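Local coordinates for L-arabinose ABC transporter, periplasmic L-arabinose-binding protein (Burkholderia thailandensis, PDB 4KZK) that binds D-galactose and probably L-arabinose in the periplasm, presumably for delivery to an ABC importer, at residues 120-125 with 296-301. Sequence-based numbering, arbitrary orientation.
Sequences MSVDDQ and YDTSVN. With GAL (beta-D-galactopyranose), chain B.
Met120 reaches from the strand to the helix with its thioether, setting SD 3.6 Å from the backbone O of Thr298 and 4.0 Å from Thr298 CB; this is the closely packed, buried part. CG lies anti to the backbone N (chi1 178°) and the next torsion is also extended, which carries the sulfur out from the sheet; the bend at chi3 (-68°) then lays CE along the helix. There, toward Asn301, the partly exposed member of the contact, the packing comes down to Asn301 CB against Met120 CE at 3.9 Å. Beside the sulfur, Val122 CG2 meets Thr298 CG2 methyl to methyl at 4.2 Å, a looser touch; Phe41 of strand 38-43, two strands along the sheet, packs against both side chains. Thr298 OG1 is hydrogen-bonded to His294 O, one turn earlier in the helix. With separations of 3.6 Å or more and no polar pair, the contacts across the interface are van der Waals. The helix lies antiparallel to the strand across the sheet face, the axes 10.0 Å apart at 176°.

Past Val122 the chain leaves the helix and turns to the sugar. Asp123 OD1 accepts a hydrogen bond from galactose O6 at 2.6 Å and is also held by His294 ND1 and Trp50 NE1, so three partners fix it; His294 belongs to the same helix 291-308. Asp124 OD1 accepts from O1 at 2.6 Å, while OD2 pairs with Lys44. Helix-on-sheet packing behind a ligand-binding loop at the strand's C-terminal end is characteristic of the Rossmann-like lobes of periplasmic sugar-binding proteins, with galactose in the interlobe cleft.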
ATOM      1  N   MET A 120     -17.452  -2.269   5.632  1.00 14.14           N
ATOM      2  CA  MET A 120     -16.343  -1.360   5.926  1.00 13.60           C
ATOM      3  C   MET A 120     -15.236  -1.594   4.899  1.00 12.18           C
ATOM      4  O   MET A 120     -15.059  -2.708   4.445  1.00 11.73           O
ATOM      5  CB  MET A 120     -15.801  -1.663   7.315  1.00 14.39           C
ATOM      6  CG  MET A 120     -14.617  -0.821   7.746  1.00 14.47           C
ATOM      7  SD  MET A 120     -14.192  -1.216   9.443  1.00 16.37           S
ATOM      8  CE  MET A 120     -15.623  -0.573  10.303  1.00 17.95           C
ATOM      9  N   SER A 121     -14.537  -0.531   4.525  1.00 11.71           N
ATOM     10  CA  SER A 121     -13.394  -0.640   3.602  1.00 10.69           C
ATOM     11  C   SER A 121     -12.087  -0.387   4.327  1.00 10.55           C
ATOM     12  O   SER A 121     -12.027   0.325   5.346  1.00 11.27           O
ATOM     13  CB  SER A 121     -13.541   0.323   2.420  1.00 10.97           C
ATOM     14  OG  SER A 121     -13.662   1.634   2.881  1.00 11.63           O
ATOM     15  N   VAL A 122     -11.031  -0.982   3.798  1.00  9.44           N
ATOM     16  CA  VAL A 122      -9.681  -0.777   4.323  1.00  8.98           C
ATOM     17  C   VAL A 122      -8.747  -0.580   3.132  1.00  8.46           C
ATOM     18  O   VAL A 122      -8.897  -1.242   2.094  1.00  7.92           O
ATOM     19  CB  VAL A 122      -9.262  -1.929   5.277  1.00  9.02           C
ATOM     20  CG1 VAL A 122      -9.131  -3.253   4.554  1.00  8.66           C
ATOM     21  CG2 VAL A 122      -8.003  -1.569   6.043  1.00  9.13           C
ATOM     22  N   ASP A 123      -7.805   0.347   3.311  1.00  8.38           N
ATOM     23  CA  ASP A 123      -6.740   0.705   2.367  1.00  8.06           C
ATOM     24  C   ASP A 123      -7.227   1.506   1.183  1.00  8.44           C
ATOM     25  O   ASP A 123      -6.836   2.643   1.031  1.00  8.98           O
ATOM     26  CB  ASP A 123      -5.941  -0.521   1.929  1.00  7.66           C
ATOM     27  CG  ASP A 123      -5.474  -1.320   3.108  1.00  7.69           C
ATOM     28  OD1 ASP A 123      -4.739  -0.741   3.949  1.00  8.19           O
ATOM     29  OD2 ASP A 123      -5.868  -2.488   3.254  1.00  7.98           O
ATOM     30  N   ASP A 124      -8.103   0.913   0.379  1.00  8.27           N
ATOM     31  CA  ASP A 124      -8.539   1.476  -0.875  1.00  8.99           C
ATOM     32  C   ASP A 124     -10.011   1.826  -0.756  1.00  9.58           C
ATOM     33  O   ASP A 124     -10.861   0.947  -0.671  1.00  9.80           O
ATOM     34  CB  ASP A 124      -8.319   0.509  -2.018  1.00  8.73           C
ATOM     35  CG  ASP A 124      -6.852   0.104  -2.217  1.00  8.60           C
ATOM     36  OD1 ASP A 124      -5.987   0.597  -1.461  1.00  8.75           O
ATOM     37  OD2 ASP A 124      -6.595  -0.710  -3.138  1.00  8.65           O
ATOM     38  N   GLN A 125     -10.314   3.123  -0.769  1.00 10.68           N
ATOM     39  CA  GLN A 125     -11.665   3.599  -0.483  1.00 11.91           C
ATOM     40  C   GLN A 125     -12.601   3.377  -1.658  1.00 12.38           C
ATOM     41  O   GLN A 125     -12.277   3.720  -2.794  1.00 12.38           O
ATOM     42  CB  GLN A 125     -11.634   5.090  -0.082  1.00 13.36           C
ATOM     43  CG  GLN A 125     -12.949   5.584   0.504  1.00 14.89           C
ATOM     44  CD  GLN A 125     -12.860   7.020   1.004  1.00 16.77           C
ATOM     45  OE1 GLN A 125     -11.986   7.802   0.573  1.00 18.09           O
ATOM     46  NE2 GLN A 125     -13.747   7.374   1.921  1.00 18.10           N
ATOM     47  N   TYR A 296      -6.551  -5.162  13.175  1.00 15.48           N
ATOM     48  CA  TYR A 296      -7.173  -5.389  14.491  1.00 16.85           C
ATOM     49  C   TYR A 296      -8.229  -4.303  14.763  1.00 17.51           C
ATOM     50  O   TYR A 296      -9.375  -4.646  15.085  1.00 18.10           O
ATOM     51  CB  TYR A 296      -6.077  -5.494  15.569  1.00 17.37           C
ATOM     52  CG  TYR A 296      -6.530  -5.893  16.952  1.00 19.18           C
ATOM     53  CD1 TYR A 296      -7.087  -4.964  17.784  1.00 20.24           C
ATOM     54  CD2 TYR A 296      -6.369  -7.192  17.403  1.00 19.77           C
ATOM     55  CE1 TYR A 296      -7.503  -5.303  19.058  1.00 21.56           C
ATOM     56  CE2 TYR A 296      -6.781  -7.565  18.684  1.00 21.33           C
ATOM     57  CZ  TYR A 296      -7.355  -6.613  19.504  1.00 22.14           C
ATOM     58  OH  TYR A 296      -7.766  -6.936  20.788  1.00 24.18           O
ATOM     59  N   ASP A 297      -7.889  -3.026  14.597  1.00 17.64           N
ATOM     60  CA  ASP A 297      -8.827  -1.937  14.962  1.00 18.54           C
ATOM     61  C   ASP A 297     -10.043  -1.874  14.048  1.00 17.94           C
ATOM     62  O   ASP A 297     -11.149  -1.571  14.494  1.00 18.62           O
ATOM     63  CB  ASP A 297      -8.156  -0.560  15.002  1.00 19.34           C
ATOM     64  CG  ASP A 297      -7.218  -0.406  16.178  1.00 20.98           C
ATOM     65  OD1 ASP A 297      -6.959  -1.411  16.853  1.00 22.76           O
ATOM     66  OD2 ASP A 297      -6.756   0.724  16.403  1.00 23.16           O
ATOM     67  N   THR A 298      -9.851  -2.146  12.764  1.00 16.71           N
ATOM     68  CA  THR A 298     -10.982  -2.217  11.861  1.00 16.50           C
ATOM     69  C   THR A 298     -11.920  -3.340  12.304  1.00 17.07           C
ATOM     70  O   THR A 298     -13.143  -3.154  12.342  1.00 17.33           O
ATOM     71  CB  THR A 298     -10.539  -2.496  10.421  1.00 15.35           C
ATOM     72  OG1 THR A 298      -9.693  -3.656  10.411  1.00 15.13           O
ATOM     73  CG2 THR A 298      -9.823  -1.272   9.832  1.00 14.85           C
ATOM     74  N   SER A 299     -11.358  -4.499  12.644  1.00 17.11           N
ATOM     75  CA  SER A 299     -12.173  -5.655  13.011  1.00 17.77           C
ATOM     76  C   SER A 299     -12.951  -5.378  14.302  1.00 18.99           C
ATOM     77  O   SER A 299     -14.113  -5.777  14.433  1.00 19.77           O
ATOM     78  CB  SER A 299     -11.308  -6.916  13.158  1.00 17.62           C
ATOM     79  OG  SER A 299     -10.715  -7.319  11.928  1.00 17.01           O
ATOM     80  N   VAL A 300     -12.323  -4.683  15.244  1.00 19.37           N
ATOM     81  CA  VAL A 300     -13.029  -4.293  16.476  1.00 20.69           C
ATOM     82  C   VAL A 300     -14.132  -3.269  16.195  1.00 21.20           C
ATOM     83  O   VAL A 300     -15.245  -3.386  16.746  1.00 22.32           O
ATOM     84  CB  VAL A 300     -12.047  -3.790  17.558  1.00 21.04           C
ATOM     85  CG1 VAL A 300     -12.787  -3.141  18.725  1.00 22.32           C
ATOM     86  CG2 VAL A 300     -11.197  -4.955  18.046  1.00 20.96           C
ATOM     87  N   ASN A 301     -13.843  -2.282  15.352  1.00 20.82           N
ATOM     88  CA  ASN A 301     -14.842  -1.307  14.954  1.00 21.01           C
ATOM     89  C   ASN A 301     -16.045  -2.009  14.331  1.00 20.88           C
ATOM     90  O   ASN A 301     -17.186  -1.710  14.691  1.00 21.39           O
ATOM     91  CB  ASN A 301     -14.257  -0.266  13.991  1.00 20.64           C
ATOM     92  CG  ASN A 301     -13.313   0.709  14.678  1.00 20.95           C
ATOM     93  OD1 ASN A 301     -13.352   0.898  15.899  1.00 22.33           O
ATOM     94  ND2 ASN A 301     -12.474   1.357  13.887  1.00 20.22           N
TER
HETATM   95  C1  GAL B 600      -2.904  -0.666  -0.664  1.00  7.50           C
HETATM   96  C2  GAL B 600      -1.647  -1.355  -1.190  1.00  7.29           C
HETATM   97  C3  GAL B 600      -0.983  -2.100  -0.024  1.00  6.83           C
HETATM   98  C4  GAL B 600      -0.753  -1.139   1.139  1.00  6.84           C
HETATM   99  C5  GAL B 600      -2.078  -0.513   1.536  1.00  7.21           C
HETATM  100  C6  GAL B 600      -1.907   0.506   2.654  1.00  7.36           C
HETATM  101  O1  GAL B 600      -3.430   0.110  -1.724  1.00  7.68           O
HETATM  102  O2  GAL B 600      -2.029  -2.254  -2.205  1.00  7.86           O
HETATM  103  O3  GAL B 600       0.244  -2.717  -0.432  1.00  6.75           O
HETATM  104  O4  GAL B 600       0.207  -0.167   0.805  1.00  6.31           O
HETATM  105  O5  GAL B 600      -2.588   0.197   0.416  1.00  7.66           O
HETATM  106  O6  GAL B 600      -3.155   1.082   3.006  1.00  7.64           O